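Local coordinates for protein amidase, hydantoinase/carbamoylase family (Burkholderia vietnamiensis, PDB 5I4M) that probably hydrolyses N-carbamoyl-L-amino acids as a two-zinc amidase of the peptidase M20 family, at residues I239-Q244 with D325-I330; L261-V266 with G300-T305; C75-D80 with V85-A90. All blocks are in the same frame, centred on the assembly; numbering follows the deposited sequence. Where two conformers were deposited one is given.

Interaction 1 of 3, residues I239-Q244 with D325-I330; sequences ITFTGQ and DGVARI
Strand 239-242 and helix 325-330 run nearly parallel, their N-to-C directions 13° apart and their axes 11.3 Å from each other at closest approach, with the CA atoms of Ile-239 and Val-327 the nearest pair. That spacing keeps the backbones well separated, and the gap is bridged by side chains alone. Val-327 carries the helix side of the contact and divides its two methyls between two strand residues. CG2 of Val-327 meets CD1 of Ile-239 at 4.0 Å, the two side chains passing alongside one another head to tail. CG1 of Val-327 approaches the far end of the Phe-241 ring obliquely, 4.0 Å from CZ. A turn later on the helix, CG2 of Ile-330 reaches the same CZ of Phe-241 at 4.5 Å, a looser touch. On Ile-239, CG1 lies anti to the carbonyl carbon (chi1 -63°), and the extended chi2 carries CD1 on toward the helix. The layer is shared: Val-266 of helix 259-276 packs on Phe-241, Val-327 and Ile-330, while Thr-338 of the neighbouring strand 337-350 touches Phe-241 and Val-327. This joins helix 313-334 to the sheet of the alpha/beta dimerisation (lid) domain of M20 enzymes. All four touching residues are buried and no hydrogen bond crosses between the segments, so attachment here rests on apolar packing, with 162 Å² buried over both sides.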
ATOM      1  N   ILE A 239       6.066   3.962 -12.168  1.00  6.59           N
ATOM      2  CA  ILE A 239       5.314   5.174 -12.476  1.00  6.19           C
ATOM      3  C   ILE A 239       4.865   5.796 -11.165  1.00 11.64           C
ATOM      4  O   ILE A 239       4.308   5.103 -10.306  1.00  8.95           O
ATOM      5  CB  ILE A 239       4.094   4.880 -13.369  1.00  6.74           C
ATOM      6  CG1 ILE A 239       4.549   4.329 -14.717  1.00  9.56           C
ATOM      7  CG2 ILE A 239       3.289   6.157 -13.590  1.00  8.04           C
ATOM      8  CD1 ILE A 239       3.407   3.819 -15.592  1.00 11.81           C
ATOM      9  N   THR A 240       5.115   7.091 -11.001  1.00  7.18           N
ATOM     10  CA  THR A 240       4.510   7.844  -9.910  1.00  8.40           C
ATOM     11  C   THR A 240       3.619   8.917 -10.521  1.00  8.98           C
ATOM     12  O   THR A 240       4.083   9.711 -11.346  1.00 10.70           O
ATOM     13  CB  THR A 240       5.571   8.473  -9.000  1.00 10.68           C
ATOM     14  OG1 THR A 240       6.345   7.440  -8.375  1.00 12.10           O
ATOM     15  CG2 THR A 240       4.907   9.319  -7.917  1.00  8.62           C
ATOM     16  N   PHE A 241       2.339   8.901 -10.156  1.00  8.02           N
ATOM     17  CA  PHE A 241       1.428  10.002 -10.439  1.00  6.70           C
ATOM     18  C   PHE A 241       1.404  10.936  -9.237  1.00  8.86           C
ATOM     19  O   PHE A 241       1.283  10.478  -8.097  1.00  9.25           O
ATOM     20  CB  PHE A 241       0.000   9.503 -10.676  1.00  6.69           C
ATOM     21  CG  PHE A 241      -0.270   8.997 -12.060  1.00  9.25           C
ATOM     22  CD1 PHE A 241       0.324   9.576 -13.163  1.00 12.23           C
ATOM     23  CD2 PHE A 241      -1.169   7.961 -12.252  1.00  6.78           C
ATOM     24  CE1 PHE A 241       0.042   9.112 -14.447  1.00 10.27           C
ATOM     25  CE2 PHE A 241      -1.450   7.494 -13.520  1.00 13.66           C
ATOM     26  CZ  PHE A 241      -0.838   8.074 -14.621  1.00 14.19           C
ATOM     27  N   THR A 242       1.474  12.237  -9.488  1.00  8.56           N
ATOM     28  CA  THR A 242       1.291  13.223  -8.429  1.00  7.77           C
ATOM     29  C   THR A 242       0.088  14.095  -8.760  1.00 11.42           C
ATOM     30  O   THR A 242       0.031  14.701  -9.837  1.00 11.32           O
ATOM     31  CB  THR A 242       2.543  14.075  -8.241  1.00  9.52           C
ATOM     32  OG1 THR A 242       3.665  13.220  -7.971  1.00  8.66           O
ATOM     33  CG2 THR A 242       2.340  15.026  -7.060  1.00 11.92           C
ATOM     34  N   GLY A 243      -0.883  14.128  -7.848  1.00  8.81           N
ATOM     35  CA  GLY A 243      -2.008  15.037  -7.952  1.00 10.10           C
ATOM     36  C   GLY A 243      -2.001  15.990  -6.776  1.00  9.12           C
ATOM     37  O   GLY A 243      -0.975  16.602  -6.478  1.00 10.63           O
ATOM     38  N   GLN A 244      -3.120  16.115  -6.074  1.00  7.66           N
ATOM     39  CA  GLN A 244      -3.153  16.972  -4.896  1.00  8.70           C
ATOM     40  C   GLN A 244      -4.043  16.333  -3.847  1.00  9.54           C
ATOM     41  O   GLN A 244      -5.238  16.150  -4.088  1.00  8.91           O
ATOM     42  CB  GLN A 244      -3.659  18.376  -5.239  1.00 11.61           C
ATOM     43  CG  GLN A 244      -3.774  19.277  -4.019  1.00 16.71           C
ATOM     44  CD  GLN A 244      -4.163  20.704  -4.367  1.00 21.31           C
ATOM     45  OE1 GLN A 244      -5.181  20.947  -5.011  1.00 22.05           O
ATOM     46  NE2 GLN A 244      -3.347  21.658  -3.936  1.00 19.18           N
ATOM     47  N   ASP A 325       1.760   6.298 -24.268  1.00 12.44           N
ATOM     48  CA  ASP A 325       0.705   7.145 -24.813  1.00 15.78           C
ATOM     49  C   ASP A 325      -0.512   7.171 -23.897  1.00 16.40           C
ATOM     50  O   ASP A 325      -1.065   8.241 -23.606  1.00 15.03           O
ATOM     51  CB  ASP A 325       0.321   6.637 -26.203  1.00 17.85           C
ATOM     52  CG  ASP A 325      -0.755   7.473 -26.849  1.00 30.20           C
ATOM     53  OD1 ASP A 325      -0.505   8.671 -27.087  1.00 34.09           O
ATOM     54  OD2 ASP A 325      -1.845   6.930 -27.128  1.00 37.45           O
ATOM     55  N   GLY A 326      -0.946   5.998 -23.430  1.00 13.03           N
ATOM     56  CA  GLY A 326      -2.149   5.944 -22.618  1.00 10.50           C
ATOM     57  C   GLY A 326      -1.951   6.571 -21.253  1.00 12.35           C
ATOM     58  O   GLY A 326      -2.869   7.186 -20.704  1.00 11.00           O
ATOM     59  N   VAL A 327      -0.757   6.409 -20.678  1.00  8.75           N
ATOM     60  CA  VAL A 327      -0.458   7.032 -19.390  1.00  9.82           C
ATOM     61  C   VAL A 327      -0.514   8.548 -19.518  1.00 12.39           C
ATOM     62  O   VAL A 327      -1.073   9.240 -18.657  1.00 13.25           O
ATOM     63  CB  VAL A 327       0.914   6.555 -18.879  1.00  8.78           C
ATOM     64  CG1 VAL A 327       1.457   7.495 -17.794  1.00  9.44           C
ATOM     65  CG2 VAL A 327       0.824   5.112 -18.352  1.00  8.24           C
ATOM     66  N   ALA A 328       0.066   9.089 -20.596  1.00  9.98           N
ATOM     67  CA  ALA A 328       0.019  10.536 -20.800  1.00 11.25           C
ATOM     68  C   ALA A 328      -1.413  11.024 -20.936  1.00 10.82           C
ATOM     69  O   ALA A 328      -1.772  12.082 -20.409  1.00 16.27           O
ATOM     70  CB  ALA A 328       0.823  10.928 -22.038  1.00 12.52           C
ATOM     71  N   ARG A 329      -2.247  10.273 -21.653  1.00 12.17           N
ATOM     72  CA  ARG A 329      -3.630  10.703 -21.845  1.00 11.28           C
ATOM     73  C   ARG A 329      -4.385  10.713 -20.523  1.00 10.11           C
ATOM     74  O   ARG A 329      -5.125  11.659 -20.224  1.00 15.29           O
ATOM     75  CB  ARG A 329      -4.318   9.787 -22.849  1.00 16.32           C
ATOM     76  CG  ARG A 329      -5.817  10.043 -22.981  1.00 35.15           C
ATOM     77  CD  ARG A 329      -6.490   8.937 -23.787  1.00 45.77           C
ATOM     78  NE  ARG A 329      -6.010   7.614 -23.390  1.00 52.21           N
ATOM     79  CZ  ARG A 329      -6.467   6.927 -22.344  1.00 50.99           C
ATOM     80  NH1 ARG A 329      -7.427   7.440 -21.579  1.00 50.02           N
ATOM     81  NH2 ARG A 329      -5.960   5.730 -22.063  1.00 40.12           N
ATOM     82  N   ILE A 330      -4.208   9.665 -19.720  1.00 11.59           N
ATOM     83  CA  ILE A 330      -4.892   9.586 -18.433  1.00 12.44           C
ATOM     84  C   ILE A 330      -4.445  10.721 -17.523  1.00 13.69           C
ATOM     85  O   ILE A 330      -5.267  11.365 -16.859  1.00 12.85           O
ATOM     86  CB  ILE A 330      -4.648   8.203 -17.795  1.00 11.52           C
ATOM     87  CG1 ILE A 330      -5.474   7.142 -18.528  1.00 11.07           C
ATOM     88  CG2 ILE A 330      -4.976   8.226 -16.303  1.00 12.37           C
ATOM     89  CD1 ILE A 330      -5.014   5.711 -18.266  1.00 10.83           C
TER

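Interaction 2 of 3, residues L261-V266 with G300-T305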
ATOM      1  N   LEU A 261      -7.204   7.605  -8.771  1.00 10.96           N
ATOM      2  CA  LEU A 261      -8.060   7.492  -9.943  1.00  8.55           C
ATOM      3  C   LEU A 261      -7.218   7.295 -11.193  1.00 12.50           C
ATOM      4  O   LEU A 261      -7.518   6.429 -12.026  1.00 10.11           O
ATOM      5  CB  LEU A 261      -8.936   8.735 -10.071  1.00  9.12           C
ATOM      6  CG  LEU A 261      -9.961   8.739 -11.211  1.00 10.39           C
ATOM      7  CD1 LEU A 261     -11.005   7.629 -11.011  1.00  8.50           C
ATOM      8  CD2 LEU A 261     -10.614  10.092 -11.329  1.00 13.05           C
ATOM      9  N   GLY A 262      -6.142   8.075 -11.322  1.00 11.37           N
ATOM     10  CA  GLY A 262      -5.243   7.908 -12.458  1.00 10.76           C
ATOM     11  C   GLY A 262      -4.573   6.549 -12.463  1.00 11.71           C
ATOM     12  O   GLY A 262      -4.587   5.837 -13.472  1.00 11.18           O
ATOM     13  N   ALA A 263      -3.975   6.170 -11.330  1.00  8.31           N
ATOM     14  CA  ALA A 263      -3.292   4.882 -11.260  1.00  6.46           C
ATOM     15  C   ALA A 263      -4.245   3.737 -11.570  1.00 11.26           C
ATOM     16  O   ALA A 263      -3.887   2.795 -12.288  1.00  9.17           O
ATOM     17  CB  ALA A 263      -2.662   4.695  -9.878  1.00  8.81           C
ATOM     18  N   SER A 264      -5.463   3.797 -11.031  1.00  8.93           N
ATOM     19  CA  SER A 264      -6.445   2.749 -11.288  1.00  8.37           C
ATOM     20  C   SER A 264      -6.791   2.662 -12.769  1.00  9.06           C
ATOM     21  O   SER A 264      -6.988   1.565 -13.311  1.00 10.57           O
ATOM     22  CB  SER A 264      -7.710   3.007 -10.465  1.00 10.36           C
ATOM     23  OG  SER A 264      -7.423   2.850  -9.090  1.00 12.27           O
ATOM     24  N   ARG A 265      -6.884   3.806 -13.438  1.00  9.85           N
ATOM     25  CA  ARG A 265      -7.153   3.750 -14.869  1.00  8.38           C
ATOM     26  C   ARG A 265      -5.991   3.122 -15.623  1.00  8.21           C
ATOM     27  O   ARG A 265      -6.205   2.469 -16.652  1.00 12.25           O
ATOM     28  CB  ARG A 265      -7.471   5.149 -15.391  1.00  9.49           C
ATOM     29  CG  ARG A 265      -8.871   5.558 -14.982  1.00  8.93           C
ATOM     30  CD  ARG A 265      -9.219   6.989 -15.378  1.00 12.25           C
ATOM     31  NE  ARG A 265     -10.579   7.298 -14.950  1.00 13.87           N
ATOM     32  CZ  ARG A 265     -11.087   8.524 -14.896  1.00 15.40           C
ATOM     33  NH1 ARG A 265     -10.342   9.569 -15.247  1.00 15.84           N
ATOM     34  NH2 ARG A 265     -12.337   8.703 -14.483  1.00 15.64           N
ATOM     35  N   VAL A 266      -4.762   3.285 -15.123  1.00  7.35           N
ATOM     36  CA  VAL A 266      -3.626   2.650 -15.788  1.00  9.84           C
ATOM     37  C   VAL A 266      -3.620   1.150 -15.521  1.00  9.98           C
ATOM     38  O   VAL A 266      -3.225   0.364 -16.389  1.00  8.83           O
ATOM     39  CB  VAL A 266      -2.300   3.307 -15.365  1.00  9.46           C
ATOM     40  CG1 VAL A 266      -1.116   2.605 -16.035  1.00  9.36           C
ATOM     41  CG2 VAL A 266      -2.300   4.796 -15.746  1.00  7.51           C
ATOM     42  N   GLY A 300      -2.918  11.888  -3.155  1.00  6.59           N
ATOM     43  CA  GLY A 300      -2.156  12.917  -3.836  1.00  9.58           C
ATOM     44  C   GLY A 300      -0.944  12.376  -4.563  1.00 10.97           C
ATOM     45  O   GLY A 300      -0.359  13.073  -5.397  1.00 10.18           O
ATOM     46  N   ARG A 301      -0.556  11.133  -4.272  1.00  8.79           N
ATOM     47  CA  ARG A 301       0.597  10.523  -4.927  0.57 10.31           C
ATOM     48  C   ARG A 301       0.410   9.014  -4.945  1.00  8.49           C
ATOM     49  O   ARG A 301       0.065   8.422  -3.923  1.00 10.90           O
ATOM     50  CB  ARG A 301       1.901  10.896  -4.205  0.57 11.54           C
ATOM     51  CG  ARG A 301       3.164  10.529  -4.970  0.57 15.23           C
ATOM     52  CD  ARG A 301       4.434  10.990  -4.247  0.57 17.40           C
ATOM     53  NE  ARG A 301       4.756  10.172  -3.077  0.57 21.89           N
ATOM     54  CZ  ARG A 301       4.686  10.595  -1.815  0.57 23.90           C
ATOM     55  NH1 ARG A 301       4.304  11.837  -1.540  0.57 22.81           N
ATOM     56  NH2 ARG A 301       5.002   9.770  -0.822  0.57 24.97           N
ATOM     57  N   VAL A 302       0.623   8.389  -6.099  1.00  8.72           N
ATOM     58  CA  VAL A 302       0.565   6.929  -6.167  1.00  6.73           C
ATOM     59  C   VAL A 302       1.747   6.439  -6.989  1.00  9.86           C
ATOM     60  O   VAL A 302       1.963   6.894  -8.120  1.00  8.68           O
ATOM     61  CB  VAL A 302      -0.760   6.403  -6.754  1.00  9.92           C
ATOM     62  CG1 VAL A 302      -0.712   4.864  -6.845  1.00  7.25           C
ATOM     63  CG2 VAL A 302      -1.953   6.851  -5.893  1.00 10.59           C
ATOM     64  N   PHE A 303       2.513   5.522  -6.409  1.00  8.00           N
ATOM     65  CA  PHE A 303       3.578   4.801  -7.095  1.00  8.76           C
ATOM     66  C   PHE A 303       3.050   3.431  -7.492  1.00  9.57           C
ATOM     67  O   PHE A 303       2.361   2.779  -6.702  1.00  6.37           O
ATOM     68  CB  PHE A 303       4.792   4.647  -6.170  1.00 10.54           C
ATOM     69  CG  PHE A 303       5.830   3.658  -6.654  1.00  7.26           C
ATOM     70  CD1 PHE A 303       5.738   2.309  -6.320  1.00 10.63           C
ATOM     71  CD2 PHE A 303       6.907   4.085  -7.412  1.00  9.09           C
ATOM     72  CE1 PHE A 303       6.698   1.393  -6.760  1.00 13.59           C
ATOM     73  CE2 PHE A 303       7.878   3.181  -7.844  1.00 11.72           C
ATOM     74  CZ  PHE A 303       7.769   1.834  -7.517  1.00 12.26           C
ATOM     75  N   PHE A 304       3.378   2.985  -8.707  1.00  9.74           N
ATOM     76  CA  PHE A 304       3.004   1.625  -9.085  1.00 10.77           C
ATOM     77  C   PHE A 304       3.936   1.123 -10.181  1.00  7.66           C
ATOM     78  O   PHE A 304       4.681   1.893 -10.799  1.00  9.13           O
ATOM     79  CB  PHE A 304       1.533   1.529  -9.511  1.00  8.69           C
ATOM     80  CG  PHE A 304       1.184   2.373 -10.706  1.00  8.59           C
ATOM     81  CD1 PHE A 304       0.908   3.723 -10.560  1.00  9.95           C
ATOM     82  CD2 PHE A 304       1.125   1.813 -11.960  1.00  8.32           C
ATOM     83  CE1 PHE A 304       0.584   4.503 -11.662  1.00  9.29           C
ATOM     84  CE2 PHE A 304       0.806   2.586 -13.063  1.00  9.65           C
ATOM     85  CZ  PHE A 304       0.540   3.932 -12.908  1.00 13.24           C
ATOM     86  N   THR A 305       3.888  -0.189 -10.401  1.00  7.03           N
ATOM     87  CA  THR A 305       4.765  -0.864 -11.348  1.00  8.56           C
ATOM     88  C   THR A 305       3.969  -1.393 -12.528  1.00  9.34           C
ATOM     89  O   THR A 305       2.767  -1.665 -12.425  1.00  9.64           O
ATOM     90  CB  THR A 305       5.515  -2.026 -10.685  1.00  6.91           C
ATOM     91  OG1 THR A 305       4.574  -2.988 -10.182  1.00  9.82           O
ATOM     92  CG2 THR A 305       6.370  -1.512  -9.536  1.00  7.19           C
TER
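Ala-263 is the first residue of helix segment 261-266 to touch strand 301-305, and it sits where the backbones come closest, its CA 6.7 Å from that of Val-302. The axes are 8.8 Å apart and their N-to-C directions differ by 23°, so helix and strand point much the same way. The methyl of Ala-263 faces the junction of two strand side chains: its CB is 3.6 Å from CG1 of Val-302 and 3.7 Å from CE1 of Phe-304. The small side chain is consistent with the close approach of helix and sheet here, near enough for CA of Ala-263 also to lie 3.9 Å from CE1 of Phe-304. Next along the helix, Ser-264 points away from the strand and its OG bonds to the carbonyl of Leu-260. Arg-265 also serves another surface, with its NE in a salt bridge to Asp-268 of the second subunit. Val-266 returns to the contact, lying roughly perpendicular to the Phe-304 side chain and bringing CG1 to 3.5 Å from ring atom CE2. The ring thus meets Ala-263 through CE1 and Val-266 through CE2, both obliquely. Its CG is set between the backbone N and carbonyl carbon (chi1 61°), an orientation that directs the ring to this pair of helix residues. One side of helix 259-276 therefore covers the sheet of the M20 dimerisation domain while Arg-265 reaches the partner chain. Between the segments the chemistry is wholly apolar: four buried residues meet without a hydrogen bond, and cohesion comes from close carbon-to-carbon fit.

Interaction 3 of 3, residues C75-D80 with V85-A90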
ATOM      1  N   CYS A  75      33.090 -29.805  -3.004  1.00 14.52           N
ATOM      2  CA  CYS A  75      33.167 -28.575  -3.776  1.00 14.02           C
ATOM      3  C   CYS A  75      34.027 -27.533  -3.076  1.00 20.43           C
ATOM      4  O   CYS A  75      34.066 -27.450  -1.845  1.00 18.94           O
ATOM      5  CB  CYS A  75      31.776 -27.983  -4.003  1.00 13.91           C
ATOM      6  SG  CYS A  75      30.719 -28.992  -5.018  1.00 18.35           S
ATOM      7  N   THR A  76      34.715 -26.730  -3.885  1.00 17.89           N
ATOM      8  CA  THR A  76      35.337 -25.499  -3.428  1.00 17.25           C
ATOM      9  C   THR A  76      34.389 -24.346  -3.739  1.00 14.98           C
ATOM     10  O   THR A  76      33.699 -24.354  -4.760  1.00 17.93           O
ATOM     11  CB  THR A  76      36.702 -25.282  -4.090  1.00 18.10           C
ATOM     12  OG1 THR A  76      36.565 -25.367  -5.514  1.00 19.91           O
ATOM     13  CG2 THR A  76      37.670 -26.354  -3.635  1.00 20.32           C
ATOM     14  N   VAL A  77      34.326 -23.373  -2.839  1.00 14.99           N
ATOM     15  CA  VAL A  77      33.292 -22.347  -2.901  1.00 12.64           C
ATOM     16  C   VAL A  77      33.945 -20.975  -2.990  1.00 12.91           C
ATOM     17  O   VAL A  77      34.886 -20.675  -2.247  1.00 14.73           O
ATOM     18  CB  VAL A  77      32.345 -22.430  -1.689  1.00 13.55           C
ATOM     19  CG1 VAL A  77      31.229 -21.399  -1.823  1.00 12.02           C
ATOM     20  CG2 VAL A  77      31.759 -23.831  -1.590  1.00 15.90           C
ATOM     21  N   THR A  78      33.426 -20.143  -3.889  1.00 12.29           N
ATOM     22  CA  THR A  78      33.798 -18.741  -3.986  1.00 12.44           C
ATOM     23  C   THR A  78      32.512 -17.924  -4.040  1.00 14.88           C
ATOM     24  O   THR A  78      31.446 -18.432  -4.388  1.00 11.90           O
ATOM     25  CB  THR A  78      34.676 -18.460  -5.226  1.00 14.41           C
ATOM     26  OG1 THR A  78      34.043 -18.994  -6.398  1.00 16.15           O
ATOM     27  CG2 THR A  78      36.069 -19.093  -5.076  1.00 15.63           C
ATOM     28  N   VAL A  79      32.617 -16.656  -3.658  1.00 12.01           N
ATOM     29  CA  VAL A  79      31.488 -15.736  -3.628  1.00 11.75           C
ATOM     30  C   VAL A  79      31.948 -14.456  -4.301  1.00 12.17           C
ATOM     31  O   VAL A  79      33.009 -13.929  -3.953  1.00 14.39           O
ATOM     32  CB  VAL A  79      31.015 -15.449  -2.188  1.00 12.64           C
ATOM     33  CG1 VAL A  79      29.812 -14.513  -2.210  1.00 12.44           C
ATOM     34  CG2 VAL A  79      30.687 -16.761  -1.437  1.00 10.74           C
ATOM     35  N   ASP A  80      31.179 -13.965  -5.276  1.00 12.41           N
ATOM     36  CA  ASP A  80      31.639 -12.780  -5.987  1.00 11.32           C
ATOM     37  C   ASP A  80      31.059 -11.511  -5.351  1.00 10.68           C
ATOM     38  O   ASP A  80      30.381 -11.549  -4.319  1.00 12.76           O
ATOM     39  CB  ASP A  80      31.359 -12.900  -7.499  1.00 10.61           C
ATOM     40  CG  ASP A  80      29.880 -12.737  -7.890  1.00 10.32           C
ATOM     41  OD1 ASP A  80      29.041 -12.266  -7.098  1.00 13.04           O
ATOM     42  OD2 ASP A  80      29.551 -13.074  -9.053  1.00 11.14           O
ATOM     43  N   VAL A  85      27.139 -17.296  -5.562  1.00  8.18           N
ATOM     44  CA  VAL A  85      27.887 -18.361  -4.890  1.00  8.65           C
ATOM     45  C   VAL A  85      28.227 -19.427  -5.922  1.00  9.97           C
ATOM     46  O   VAL A  85      27.326 -19.987  -6.556  1.00 12.78           O
ATOM     47  CB  VAL A  85      27.081 -18.976  -3.737  1.00 10.55           C
ATOM     48  CG1 VAL A  85      27.910 -20.046  -3.030  1.00  9.04           C
ATOM     49  CG2 VAL A  85      26.593 -17.903  -2.778  1.00  9.75           C
ATOM     50  N   PHE A  86      29.519 -19.743  -6.056  1.00 10.52           N
ATOM     51  CA  PHE A  86      30.002 -20.705  -7.041  1.00  9.87           C
ATOM     52  C   PHE A  86      30.559 -21.923  -6.316  1.00 10.61           C
ATOM     53  O   PHE A  86      31.568 -21.829  -5.612  1.00 15.16           O
ATOM     54  CB  PHE A  86      31.045 -20.058  -7.946  1.00 12.61           C
ATOM     55  CG  PHE A  86      30.515 -18.855  -8.681  1.00 13.83           C
ATOM     56  CD1 PHE A  86      30.543 -17.595  -8.096  1.00  9.93           C
ATOM     57  CD2 PHE A  86      29.954 -18.997  -9.939  1.00  9.93           C
ATOM     58  CE1 PHE A  86      30.034 -16.487  -8.774  1.00 14.91           C
ATOM     59  CE2 PHE A  86      29.436 -17.898 -10.617  1.00 12.26           C
ATOM     60  CZ  PHE A  86      29.479 -16.647 -10.039  1.00 12.59           C
ATOM     61  N   MET A  87      29.893 -23.056  -6.491  1.00 10.87           N
ATOM     62  CA  MET A  87      30.283 -24.313  -5.869  1.00 11.71           C
ATOM     63  C   MET A  87      30.846 -25.208  -6.964  1.00 14.45           C
ATOM     64  O   MET A  87      30.109 -25.653  -7.851  1.00 14.09           O
ATOM     65  CB  MET A  87      29.087 -24.938  -5.155  1.00 10.25           C
ATOM     66  CG  MET A  87      28.588 -24.098  -3.983  1.00 13.38           C
ATOM     67  SD  MET A  87      26.859 -24.366  -3.513  1.00 13.99           S
ATOM     68  CE  MET A  87      26.003 -23.302  -4.685  1.00 13.41           C
ATOM     69  N   ARG A  88      32.151 -25.460  -6.906  1.00 13.38           N
ATOM     70  CA  ARG A  88      32.903 -26.008  -8.028  1.00 13.74           C
ATOM     71  C   ARG A  88      33.371 -27.429  -7.739  1.00 16.66           C
ATOM     72  O   ARG A  88      34.003 -27.685  -6.708  1.00 16.30           O
ATOM     73  CB  ARG A  88      34.108 -25.116  -8.331  1.00 14.90           C
ATOM     74  CG  ARG A  88      35.023 -25.600  -9.425  1.00 16.60           C
ATOM     75  CD  ARG A  88      36.047 -24.516  -9.687  1.00 23.33           C
ATOM     76  NE  ARG A  88      37.107 -24.928 -10.601  1.00 26.42           N
ATOM     77  CZ  ARG A  88      37.188 -24.560 -11.876  1.00 39.08           C
ATOM     78  NH1 ARG A  88      36.252 -23.771 -12.421  1.00 29.89           N
ATOM     79  NH2 ARG A  88      38.214 -24.986 -12.608  1.00 43.70           N
ATOM     80  N   ARG A  89      33.078 -28.346  -8.662  1.00 14.19           N
ATOM     81  CA  ARG A  89      33.617 -29.703  -8.631  1.00 17.35           C
ATOM     82  C   ARG A  89      34.702 -29.810  -9.697  1.00 16.91           C
ATOM     83  O   ARG A  89      34.413 -29.702 -10.893  1.00 18.66           O
ATOM     84  CB  ARG A  89      32.515 -30.740  -8.869  1.00 17.05           C
ATOM     85  CG  ARG A  89      32.991 -32.206  -8.776  1.00 16.14           C
ATOM     86  CD  ARG A  89      31.866 -33.159  -9.154  1.00 17.16           C
ATOM     87  NE  ARG A  89      32.145 -34.563  -8.850  1.00 16.28           N
ATOM     88  CZ  ARG A  89      32.680 -35.432  -9.702  1.00 18.56           C
ATOM     89  NH1 ARG A  89      33.027 -35.049 -10.931  1.00 17.00           N
ATOM     90  NH2 ARG A  89      32.869 -36.688  -9.320  1.00 18.32           N
ATOM     91  N   ALA A  90      35.941 -30.034  -9.261  1.00 17.40           N
ATOM     92  CA  ALA A  90      37.078 -30.049 -10.175  1.00 17.68           C
ATOM     93  C   ALA A  90      36.870 -31.035 -11.321  1.00 18.07           C
ATOM     94  O   ALA A  90      36.253 -32.089 -11.162  1.00 19.98           O
ATOM     95  CB  ALA A  90      38.358 -30.411  -9.417  1.00 19.87           C
TER
HETATM   96  O   HOH W   1      37.264 -27.302  -6.947  1.00 24.50           O
HETATM   97  O   HOH W   2      34.260 -21.605  -6.852  1.00 14.80           O
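Thr-76 pairs with Arg-88 and Thr-78 with Phe-86 through two closed rings of backbone hydrogen bonds. In the first, Thr-76 N gives to Arg-88 O at 3.1 Å and Arg-88 N returns to Thr-76 O at 2.9 Å. In the second, Thr-78 N reaches Phe-86 O at 3.0 Å, and the Phe-86 N bond to Thr-78 O is almost straight at the hydrogen (178°), although the donor is tilted 18° from the carbonyl plane. Water extends the pattern on the face carrying Thr-76, Thr-78, Phe-86 and Arg-88. One water joins Thr-78 OG1 to Phe-86 O, to which it donates; another joins Thr-76 OG1 and likewise donates to Arg-88 O. Each of these carbonyls consequently accepts from both a backbone N-H and a water. Both threonines hold OG1 between the backbone N and carbonyl carbon, within range of these waters. The strands form an antiparallel beta hairpin at the margin of the zinc-binding catalytic domain, and strand 85-89 goes on to pair with strand 141-145. Val-77 and Val-79 lie on the other face with Val-85 and Met-87; CG1 of Val-77 meets CG1 of Val-85 at 3.8 Å, and helix 57-72 covers this face. Near the turn, OD2 of Asp-80 comes to the edge of the Phe-86 ring, 3.5 Å from CE1, with carboxylate and ring planes 62° apart. That carboxylate is held by the turn itself, OD2 by Asn-84 ND2 and OD1 by Met-82 N. Phe-86 also makes a cation-pi contact with Arg-202. The extended side chain of Arg-88 leads away from Thr-76 to a salt bridge between NH1 and Glu-142 OE1, while Arg-89 NE bonds to Asn-131 OD1.

Interaction 3 comes first along the chain, and interactions 1 and 2 follow in the other domain, with both segments of interaction 2 falling between those of interaction 1. The centres of interactions 1 and 2 are about 7 Å apart. Strands 225-242 and 297-310 are antiparallel neighbours, and helices 259-276 and 313-334 pack on the same side of them, so both contacts belong to one continuous layer; Phe-241 also packs against Gly-262 and Ala-263. Interaction 3 lies about 47 Å from interaction 1 and about 45 Å from interaction 2, centre to centre, across the chain's middle. The contacts thus sample the two-domain M20 architecture: a metal-binding catalytic domain and a dimerisation domain, each with its own helix-covered strands.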